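Local coordinates for protein superoxide dismutase (Acidilobus saccharovorans, PDB 4FFK) that probably disproportionates superoxide radicals to oxygen and hydrogen peroxide at an iron ion, as an iron superoxide dismutase, at residues A[42-47]-A[94-99]; A[49-54]-A[90-95]; A[175-180]-A[197-202]. One frame throughout, in Å; residues are numbered along the deposited sequence.

Interaction 1 of 3, residues A[42-47]-A[94-99]; sequences YHHDKH and LYWLNM. With FE (Fe (III) ion), chain B.
His-43 and Tyr-95 share water 1. His-43 ND1 gives its N-H to this water at 2.7 Å, and the water lies in the plane of the imidazole, at its edge. Tyr-95 OH meets the same water at 2.9 Å and also bonds Tyr-195 OH. The other ring nitrogen, His-43 NE2, binds iron at 2.1 Å, so both nitrogens of the ring have a partner and its rotation is fixed. Trp-96 presses on the same ring. Its CH2 edge points at one face of the imidazole in a T-shaped pair, 3.4 Å from His-43 CG, with planes at 75°. Here helices 37-66 and 75-97 pack together. They form the helical hairpin of the N-terminal domain of iron/manganese superoxide dismutases, and each helix gives the metal one histidine. Trp-96 also reaches the next residue: His-44 CD2 sits over one face of the indole, 3.4 Å from Trp-96 NE1. Tyr-95 CD1 lies over the opposite face, so the indole is held between the two. The Trp-96 N-H is used by His-48 ND1. His-44 CB rests near Trp-96 CZ2. With CG anti to the backbone nitrogen (chi1 177°), the His-44 ring swings CD2 over the indole. Its ND1 donates to Asp-45 OD2 at 2.9 Å, meeting the carboxylate on its anti side. Its NE2 bonds Pro-22 O.

Interaction 2 of 3, residues A[49-54]-A[90-95]; sequences LGYVNG and ILHTLY. With FE (Fe (III) ion), chain B.
Tyr-51 lays one side of its phenol ring beside the imidazole of His-92. The planes are inclined by only 27°, but the rings are so far displaced that little of one lies over the other; the centroids are 5.1 Å apart. The touching atoms are Tyr-51 CE2 and His-92 CE1, at 3.3 Å. Tyr-51 CD2 comes next, 3.5 Å from the same His-92 CE1. This is a contact of ring carbons, made by one side chain from each helix. Both side chains start toward the facing helix of the pair 37-66 and 75-97, and with CG anti to the carbonyl carbon (chi1 -52° for Tyr-51, -78° for His-92) the rings come side by side. The polar ends of His-92 are used elsewhere. NE2 binds the iron at 2.1 Å. ND1 is bonded to Gly-88 O, one turn earlier in the same helix, and this second tie fixes the rotation of the imidazole. Tyr-51 also touches Phe-180 and His-182, and it packs edge-to-face with His-163. Its position is consistent with the second-shell tyrosine beside the metal site in iron and manganese superoxide dismutases. Tyr-51 OH stays 5.1 Å from the iron, too far to bind it. The contact fits such a second-shell place for Tyr-51: its ring carbons border the site, while His-92 supplies the metal bond.

Interaction 3 of 3, residues A[175-180]-A[197-202]; sequences LAVDVF and DSWWDL. With FE (Fe (III) ion), chain B.
Strand 172-178, outermost in the three-stranded antiparallel sheet of the C-terminal domain within this chain, carries the iron ligand Asp-178, and Trp-199 of helix 192-199 packs against the strand. The two elements meet mainly through this one indole. Val-177 stands over one face of it. Its CB lies 3.5 Å from the centroid of the six-membered ring and 11° off the ring normal, a CH-pi contact. Val-177 CG2 spreads toward the fused bond, 3.7 Å from Trp-199 CD2. Leu-175, two residues back on the same side of the strand, meets the benzo rim, its CD1 lying 3.5 Å from Trp-199 CZ2 and close to CH2 as well. Trp-199 reaches the strand with CG anti to its backbone nitrogen (chi1 165°). The polar end of the indole is satisfied through a water. Water 3 lies in the indole plane, at the edge, and accepts from Trp-199 NE1 at 2.8 Å. It donates in turn to Ala-176 O, so the helix is tied to the strand backbone by a bridge. Phe-131 and Ala-135 of helix 124-136 also touch Val-177. Past this apolar patch the strand ends at the metal site, where Asp-178, His-43, His-92, His-182 and water 2 bind the iron. Asp-178 OD2 is the metal-binding oxygen, at 1.9 Å. The other oxygen makes an Asx turn: Asp-178 OD1 accepts from Phe-180 N at 3.0 Å, from above the carboxylate plane.

Interactions 1 and 2 join the same pair of helices, 37-66 and 75-97, and their segments overlap at Leu-94 and Tyr-95. Interaction 3 belongs to the C-terminal domain and ties its sheet to helix 192-199. Interactions 1 and 3 are buried, with about 200 Å² hidden in each. Interaction 2 is smaller and only partly buried. All three include a ligand of the one iron. In interactions 1 and 2 a liganding histidine itself takes part in the aromatic contact. In interaction 3 aliphatic groups pack on an indole, and the ligand Asp-178 is not part of that packing. Asn-98 of segment 94-99 probably hydrogen-bonds the backbone of Ala-176, which joins interaction 1 to interaction 3 across the two domains.

Interaction 1 of 3, residues A[42-47]-A[94-99]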
loop_
_atom_site.group_PDB
_atom_site.type_symbol
_atom_site.label_atom_id
_atom_site.label_comp_id
_atom_site.label_asym_id
_atom_site.label_seq_id
_atom_site.Cartn_x
_atom_site.Cartn_y
_atom_site.Cartn_z
ATOM N N TYR A 42 0.758 19.254 19.543
ATOM C CA TYR A 42 0.322 17.878 19.240
ATOM C C TYR A 42 1.219 17.273 18.182
ATOM O O TYR A 42 1.679 16.166 18.323
ATOM C CB TYR A 42 -1.138 17.781 18.799
ATOM C CG TYR A 42 -2.047 17.901 19.966
ATOM C CD1 TYR A 42 -2.370 16.801 20.727
ATOM C CD2 TYR A 42 -2.502 19.182 20.386
ATOM C CE1 TYR A 42 -3.160 16.907 21.813
ATOM C CE2 TYR A 42 -3.287 19.304 21.538
ATOM C CZ TYR A 42 -3.627 18.153 22.220
ATOM O OH TYR A 42 -4.441 18.198 23.330
ATOM N N HIS A 43 1.434 18.031 17.113
ATOM C CA HIS A 43 2.076 17.513 15.945
ATOM C C HIS A 43 3.524 17.188 16.220
ATOM O O HIS A 43 3.987 16.093 15.903
ATOM C CB HIS A 43 1.958 18.508 14.816
ATOM C CG HIS A 43 2.178 17.884 13.475
ATOM N ND1 HIS A 43 1.977 18.572 12.295
ATOM C CD2 HIS A 43 2.612 16.646 13.130
ATOM C CE1 HIS A 43 2.249 17.771 11.269
ATOM N NE2 HIS A 43 2.605 16.591 11.753
ATOM N N HIS A 44 4.226 18.100 16.919
ATOM C CA HIS A 44 5.590 17.857 17.144
ATOM C C HIS A 44 5.836 16.960 18.333
ATOM O O HIS A 44 6.613 16.030 18.231
ATOM C CB HIS A 44 6.393 19.172 17.295
ATOM C CG HIS A 44 7.829 18.938 17.599
ATOM N ND1 HIS A 44 8.269 18.566 18.855
ATOM C CD2 HIS A 44 8.918 19.007 16.814
ATOM C CE1 HIS A 44 9.574 18.408 18.815
ATOM N NE2 HIS A 44 9.991 18.654 17.587
ATOM N N ASP A 45 5.180 17.238 19.446
ATOM C CA ASP A 45 5.589 16.651 20.703
ATOM C C ASP A 45 4.849 15.366 20.897
ATOM O O ASP A 45 5.199 14.591 21.783
ATOM C CB ASP A 45 5.168 17.513 21.916
ATOM C CG ASP A 45 5.806 18.859 21.960
ATOM O OD1 ASP A 45 5.246 19.759 22.697
ATOM O OD2 ASP A 45 6.834 19.040 21.330
ATOM N N LYS A 46 3.798 15.126 20.096
ATOM C CA LYS A 46 3.095 13.860 20.237
ATOM C C LYS A 46 3.206 13.010 18.987
ATOM O O LYS A 46 3.757 11.927 19.047
ATOM C CB LYS A 46 1.658 14.067 20.637
ATOM C CG LYS A 46 1.596 14.808 21.976
ATOM C CD LYS A 46 0.202 14.835 22.390
ATOM C CE LYS A 46 0.171 14.552 23.871
ATOM N NZ LYS A 46 -0.115 15.804 24.545
ATOM N N HIS A 47 2.761 13.530 17.853
ATOM C CA HIS A 47 2.814 12.670 16.638
ATOM C C HIS A 47 4.228 12.424 16.238
ATOM O O HIS A 47 4.611 11.286 16.090
ATOM C CB HIS A 47 2.069 13.334 15.457
ATOM C CG HIS A 47 0.622 13.394 15.667
ATOM N ND1 HIS A 47 -0.176 12.267 15.599
ATOM C CD2 HIS A 47 -0.186 14.420 16.003
ATOM C CE1 HIS A 47 -1.426 12.610 15.871
ATOM N NE2 HIS A 47 -1.455 13.907 16.117
ATOM N N LEU A 94 12.046 17.184 8.350
ATOM C CA LEU A 94 12.062 18.043 7.155
ATOM C C LEU A 94 10.965 19.075 7.223
ATOM O O LEU A 94 11.202 20.309 7.070
ATOM C CB LEU A 94 11.872 17.180 5.910
ATOM C CG LEU A 94 11.889 17.881 4.563
ATOM C CD1 LEU A 94 13.194 18.664 4.421
ATOM C CD2 LEU A 94 11.781 16.820 3.462
ATOM N N TYR A 95 9.753 18.600 7.422
ATOM C CA TYR A 95 8.607 19.482 7.510
ATOM C C TYR A 95 8.853 20.693 8.432
ATOM O O TYR A 95 8.605 21.808 8.017
ATOM C CB TYR A 95 7.467 18.678 8.059
ATOM C CG TYR A 95 6.173 19.382 8.231
ATOM C CD1 TYR A 95 5.566 19.424 9.475
ATOM C CD2 TYR A 95 5.470 19.879 7.111
ATOM C CE1 TYR A 95 4.361 19.996 9.644
ATOM C CE2 TYR A 95 4.228 20.416 7.273
ATOM C CZ TYR A 95 3.708 20.517 8.548
ATOM O OH TYR A 95 2.495 21.058 8.724
ATOM N N TRP A 96 9.305 20.459 9.660
ATOM C CA TRP A 96 9.538 21.619 10.571
ATOM C C TRP A 96 10.577 22.553 10.041
ATOM O O TRP A 96 10.430 23.780 10.201
ATOM C CB TRP A 96 9.987 21.166 11.942
ATOM C CG TRP A 96 9.194 20.067 12.517
ATOM C CD1 TRP A 96 9.675 18.877 12.973
ATOM C CD2 TRP A 96 7.799 20.062 12.758
ATOM N NE1 TRP A 96 8.674 18.147 13.513
ATOM C CE2 TRP A 96 7.496 18.815 13.371
ATOM C CE3 TRP A 96 6.759 20.954 12.492
ATOM C CZ2 TRP A 96 6.200 18.457 13.723
ATOM C CZ3 TRP A 96 5.466 20.600 12.866
ATOM C CH2 TRP A 96 5.212 19.351 13.465
ATOM N N LEU A 97 11.640 21.989 9.478
ATOM C CA LEU A 97 12.796 22.758 8.977
ATOM C C LEU A 97 12.396 23.608 7.786
ATOM O O LEU A 97 12.944 24.720 7.541
ATOM C CB LEU A 97 13.954 21.832 8.620
ATOM C CG LEU A 97 14.651 21.172 9.823
ATOM C CD1 LEU A 97 15.600 20.090 9.285
ATOM C CD2 LEU A 97 15.445 22.248 10.706
ATOM N N ASN A 98 11.414 23.127 7.057
ATOM C CA ASN A 98 10.960 23.784 5.874
ATOM C C ASN A 98 10.065 25.003 6.151
ATOM O O ASN A 98 9.633 25.639 5.230
ATOM C CB ASN A 98 10.082 22.828 5.063
ATOM C CG ASN A 98 10.862 21.740 4.341
ATOM O OD1 ASN A 98 10.285 20.688 4.029
ATOM N ND2 ASN A 98 12.139 21.991 4.013
ATOM N N MET A 99 9.712 25.220 7.399
ATOM C CA MET A 99 8.878 26.326 7.775
ATOM C C MET A 99 9.659 27.360 8.619
ATOM O O MET A 99 10.727 27.072 9.215
ATOM C CB MET A 99 7.657 25.845 8.498
ATOM C CG MET A 99 6.758 25.042 7.529
ATOM S SD MET A 99 5.269 24.537 8.289
ATOM C CE MET A 99 5.812 23.397 9.610
HETATM FE FE FE B . 2.445 14.781 10.683
HETATM O O HOH W 1 1.198 20.909 11.310
HETATM O O HOH W 2 2.267 13.149 9.452
#

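Interaction 2 of 3, residues A[49-54]-A[90-95]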
loop_
_atom_site.group_PDB
_atom_site.type_symbol
_atom_site.label_atom_id
_atom_site.label_comp_id
_atom_site.label_asym_id
_atom_site.label_seq_id
_atom_site.Cartn_x
_atom_site.Cartn_y
_atom_site.Cartn_z
ATOM N N LEU A 49 7.026 12.717 17.919
ATOM C CA LEU A 49 7.583 11.887 18.990
ATOM C C LEU A 49 7.191 10.387 18.810
ATOM O O LEU A 49 8.050 9.533 18.899
ATOM C CB LEU A 49 7.126 12.370 20.362
ATOM C CG LEU A 49 7.668 11.478 21.478
ATOM C CD1 LEU A 49 9.136 11.504 21.406
ATOM C CD2 LEU A 49 7.157 12.063 22.817
ATOM N N GLY A 50 5.911 10.103 18.598
ATOM C CA GLY A 50 5.389 8.741 18.364
ATOM C C GLY A 50 6.144 8.042 17.252
ATOM O O GLY A 50 6.477 6.863 17.398
ATOM N N TYR A 51 6.370 8.705 16.118
ATOM C CA TYR A 51 7.203 8.077 15.053
ATOM C C TYR A 51 8.640 7.802 15.467
ATOM O O TYR A 51 9.194 6.740 15.247
ATOM C CB TYR A 51 7.149 8.897 13.748
ATOM C CG TYR A 51 5.729 9.155 13.340
ATOM C CD1 TYR A 51 4.786 8.096 13.222
ATOM C CD2 TYR A 51 5.277 10.486 13.113
ATOM C CE1 TYR A 51 3.438 8.379 12.892
ATOM C CE2 TYR A 51 3.977 10.746 12.766
ATOM C CZ TYR A 51 3.072 9.700 12.629
ATOM O OH TYR A 51 1.805 10.010 12.246
ATOM N N VAL A 52 9.266 8.755 16.141
ATOM C CA VAL A 52 10.579 8.506 16.688
ATOM C C VAL A 52 10.515 7.254 17.576
ATOM O O VAL A 52 11.397 6.387 17.473
ATOM C CB VAL A 52 11.024 9.777 17.545
ATOM C CG1 VAL A 52 12.225 9.411 18.531
ATOM C CG2 VAL A 52 11.394 10.877 16.595
ATOM N N ASN A 53 9.534 7.186 18.453
ATOM C CA ASN A 53 9.480 6.100 19.431
ATOM C C ASN A 53 9.196 4.791 18.693
ATOM O O ASN A 53 9.752 3.762 19.029
ATOM C CB ASN A 53 8.370 6.294 20.409
ATOM C CG ASN A 53 8.767 7.315 21.480
ATOM O OD1 ASN A 53 9.930 7.692 21.540
ATOM N ND2 ASN A 53 7.832 7.690 22.307
ATOM N N GLY A 54 8.333 4.880 17.693
ATOM C CA GLY A 54 7.965 3.664 16.927
ATOM C C GLY A 54 9.182 3.158 16.193
ATOM O O GLY A 54 9.348 1.924 16.130
ATOM N N ILE A 90 11.754 11.306 9.703
ATOM C CA ILE A 90 12.544 12.072 8.819
ATOM C C ILE A 90 11.700 13.090 8.100
ATOM O O ILE A 90 12.126 14.214 7.879
ATOM C CB ILE A 90 13.334 11.239 7.799
ATOM C CG1 ILE A 90 12.368 10.534 6.815
ATOM C CG2 ILE A 90 14.388 10.400 8.490
ATOM C CD1 ILE A 90 13.057 9.493 5.972
ATOM N N LEU A 91 10.480 12.712 7.755
ATOM C CA LEU A 91 9.628 13.641 7.038
ATOM C C LEU A 91 9.144 14.750 7.952
ATOM O O LEU A 91 9.003 15.903 7.509
ATOM C CB LEU A 91 8.454 12.915 6.381
ATOM C CG LEU A 91 8.966 12.043 5.232
ATOM C CD1 LEU A 91 7.718 11.241 4.753
ATOM C CD2 LEU A 91 9.545 12.931 4.118
ATOM N N HIS A 92 8.895 14.449 9.227
ATOM C CA HIS A 92 8.479 15.540 10.128
ATOM C C HIS A 92 9.634 16.448 10.345
ATOM O O HIS A 92 9.453 17.676 10.352
ATOM C CB HIS A 92 7.945 15.037 11.443
ATOM C CG HIS A 92 6.555 14.549 11.315
ATOM N ND1 HIS A 92 6.261 13.270 10.884
ATOM C CD2 HIS A 92 5.375 15.181 11.484
ATOM C CE1 HIS A 92 4.947 13.145 10.790
ATOM N NE2 HIS A 92 4.381 14.288 11.163
ATOM N N THR A 93 10.798 15.857 10.557
ATOM C CA THR A 93 12.000 16.653 10.721
ATOM C C THR A 93 12.191 17.658 9.579
ATOM O O THR A 93 12.454 18.834 9.826
ATOM C CB THR A 93 13.194 15.778 10.847
ATOM O OG1 THR A 93 13.002 14.947 11.991
ATOM C CG2 THR A 93 14.434 16.651 11.012
ATOM N N LEU A 94 12.046 17.184 8.350
ATOM C CA LEU A 94 12.062 18.043 7.155
ATOM C C LEU A 94 10.965 19.075 7.223
ATOM O O LEU A 94 11.202 20.309 7.070
ATOM C CB LEU A 94 11.872 17.180 5.910
ATOM C CG LEU A 94 11.889 17.881 4.563
ATOM C CD1 LEU A 94 13.194 18.664 4.421
ATOM C CD2 LEU A 94 11.781 16.820 3.462
ATOM N N TYR A 95 9.753 18.600 7.422
ATOM C CA TYR A 95 8.607 19.482 7.510
ATOM C C TYR A 95 8.853 20.693 8.432
ATOM O O TYR A 95 8.605 21.808 8.017
ATOM C CB TYR A 95 7.467 18.678 8.059
ATOM C CG TYR A 95 6.173 19.382 8.231
ATOM C CD1 TYR A 95 5.566 19.424 9.475
ATOM C CD2 TYR A 95 5.470 19.879 7.111
ATOM C CE1 TYR A 95 4.361 19.996 9.644
ATOM C CE2 TYR A 95 4.228 20.416 7.273
ATOM C CZ TYR A 95 3.708 20.517 8.548
ATOM O OH TYR A 95 2.495 21.058 8.724
HETATM FE FE FE B . 2.445 14.781 10.683
HETATM O O HOH W 2 2.267 13.149 9.452
#

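Interaction 3 of 3, residues A[175-180]-A[197-202]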
loop_
_atom_site.group_PDB
_atom_site.type_symbol
_atom_site.label_atom_id
_atom_site.label_comp_id
_atom_site.label_asym_id
_atom_site.label_seq_id
_atom_site.Cartn_x
_atom_site.Cartn_y
_atom_site.Cartn_z
ATOM N N LEU A 175 11.601 19.681 0.215
ATOM C CA LEU A 175 10.543 20.445 0.827
ATOM C C LEU A 175 9.386 19.484 0.931
ATOM O O LEU A 175 9.161 18.714 0.025
ATOM C CB LEU A 175 10.150 21.582 -0.131
ATOM C CG LEU A 175 8.850 22.312 0.175
ATOM C CD1 LEU A 175 8.937 23.048 1.544
ATOM C CD2 LEU A 175 8.594 23.249 -0.988
ATOM N N ALA A 176 8.684 19.508 2.037
ATOM C CA ALA A 176 7.636 18.525 2.236
ATOM C C ALA A 176 6.527 19.207 2.961
ATOM O O ALA A 176 6.767 20.005 3.878
ATOM C CB ALA A 176 8.200 17.334 3.041
ATOM N N VAL A 177 5.307 18.890 2.585
ATOM C CA VAL A 177 4.167 19.350 3.359
ATOM C C VAL A 177 3.420 18.087 3.815
ATOM O O VAL A 177 3.136 17.216 3.024
ATOM C CB VAL A 177 3.245 20.290 2.552
ATOM C CG1 VAL A 177 2.817 19.681 1.220
ATOM C CG2 VAL A 177 2.043 20.697 3.382
ATOM N N ASP A 178 3.170 18.025 5.093
ATOM C CA ASP A 178 2.354 16.963 5.695
ATOM C C ASP A 178 0.903 17.215 5.465
ATOM O O ASP A 178 0.355 18.305 5.787
ATOM C CB ASP A 178 2.636 17.052 7.180
ATOM C CG ASP A 178 2.110 15.910 7.967
ATOM O OD1 ASP A 178 1.563 14.969 7.428
ATOM O OD2 ASP A 178 2.354 15.964 9.170
ATOM N N VAL A 179 0.223 16.211 4.913
ATOM C CA VAL A 179 -1.232 16.247 4.834
ATOM C C VAL A 179 -1.918 15.073 5.518
ATOM O O VAL A 179 -3.071 14.742 5.231
ATOM C CB VAL A 179 -1.735 16.390 3.405
ATOM C CG1 VAL A 179 -1.289 17.693 2.833
ATOM C CG2 VAL A 179 -1.152 15.221 2.486
ATOM N N PHE A 180 -1.246 14.493 6.507
ATOM C CA PHE A 180 -2.011 13.802 7.470
ATOM C C PHE A 180 -2.954 14.784 8.144
ATOM O O PHE A 180 -2.601 15.926 8.380
ATOM C CB PHE A 180 -1.130 13.304 8.577
ATOM C CG PHE A 180 -0.463 12.022 8.293
ATOM C CD1 PHE A 180 -0.764 10.931 9.127
ATOM C CD2 PHE A 180 0.483 11.903 7.258
ATOM C CE1 PHE A 180 -0.079 9.661 8.944
ATOM C CE2 PHE A 180 1.123 10.648 7.044
ATOM C CZ PHE A 180 0.815 9.561 7.918
ATOM N N ASP A 197 -2.753 25.765 1.006
ATOM C CA ASP A 197 -2.699 27.135 0.424
ATOM C C ASP A 197 -1.978 28.089 1.344
ATOM O O ASP A 197 -1.117 28.849 0.888
ATOM C CB ASP A 197 -4.120 27.643 0.152
ATOM C CG ASP A 197 -4.735 27.021 -1.059
ATOM O OD1 ASP A 197 -4.034 26.312 -1.817
ATOM O OD2 ASP A 197 -5.944 27.256 -1.291
ATOM N N SER A 198 -2.266 28.041 2.647
ATOM C CA SER A 198 -1.623 28.948 3.596
ATOM C C SER A 198 -0.216 28.524 3.947
ATOM O O SER A 198 0.642 29.334 4.257
ATOM C CB SER A 198 -2.422 29.080 4.907
ATOM O OG SER A 198 -3.811 29.045 4.699
ATOM N N TRP A 199 0.021 27.212 3.900
ATOM C CA TRP A 199 1.320 26.698 4.257
ATOM C C TRP A 199 2.415 27.318 3.407
ATOM O O TRP A 199 3.513 27.542 3.885
ATOM C CB TRP A 199 1.276 25.152 4.145
ATOM C CG TRP A 199 2.640 24.506 4.138
ATOM C CD1 TRP A 199 3.399 24.127 5.233
ATOM C CD2 TRP A 199 3.368 24.113 2.990
ATOM N NE1 TRP A 199 4.574 23.569 4.794
ATOM C CE2 TRP A 199 4.572 23.532 3.430
ATOM C CE3 TRP A 199 3.133 24.214 1.612
ATOM C CZ2 TRP A 199 5.568 23.033 2.533
ATOM C CZ3 TRP A 199 4.120 23.751 0.731
ATOM C CH2 TRP A 199 5.326 23.146 1.205
ATOM N N TRP A 200 2.090 27.683 2.171
ATOM C CA TRP A 200 3.022 28.436 1.309
ATOM C C TRP A 200 3.685 29.607 1.984
ATOM O O TRP A 200 4.869 29.882 1.733
ATOM C CB TRP A 200 2.354 28.878 0.003
ATOM C CG TRP A 200 2.032 27.688 -0.878
ATOM C CD1 TRP A 200 0.869 27.043 -0.941
ATOM C CD2 TRP A 200 2.943 26.958 -1.706
ATOM N NE1 TRP A 200 0.944 25.987 -1.814
ATOM C CE2 TRP A 200 2.226 25.890 -2.266
ATOM C CE3 TRP A 200 4.307 27.066 -1.969
ATOM C CZ2 TRP A 200 2.812 24.975 -3.128
ATOM C CZ3 TRP A 200 4.888 26.170 -2.855
ATOM C CH2 TRP A 200 4.143 25.145 -3.410
ATOM N N ASP A 201 2.943 30.264 2.870
ATOM C CA ASP A 201 3.454 31.471 3.556
ATOM C C ASP A 201 4.420 31.184 4.679
ATOM O O ASP A 201 4.972 32.113 5.288
ATOM C CB ASP A 201 2.295 32.297 4.096
ATOM C CG ASP A 201 1.385 32.773 2.985
ATOM O OD1 ASP A 201 1.906 32.968 1.882
ATOM O OD2 ASP A 201 0.169 32.909 3.194
ATOM N N LEU A 202 4.587 29.897 5.000
ATOM C CA LEU A 202 5.506 29.509 6.048
ATOM C C LEU A 202 6.799 28.974 5.507
ATOM O O LEU A 202 7.745 28.743 6.262
ATOM C CB LEU A 202 4.850 28.436 6.901
ATOM C CG LEU A 202 3.659 28.877 7.744
ATOM C CD1 LEU A 202 3.280 27.772 8.643
ATOM C CD2 LEU A 202 4.106 30.105 8.588
HETATM FE FE FE B . 2.445 14.781 10.683
HETATM O O HOH W 3 6.922 22.292 5.602
HETATM O O HOH W 2 2.267 13.149 9.452
#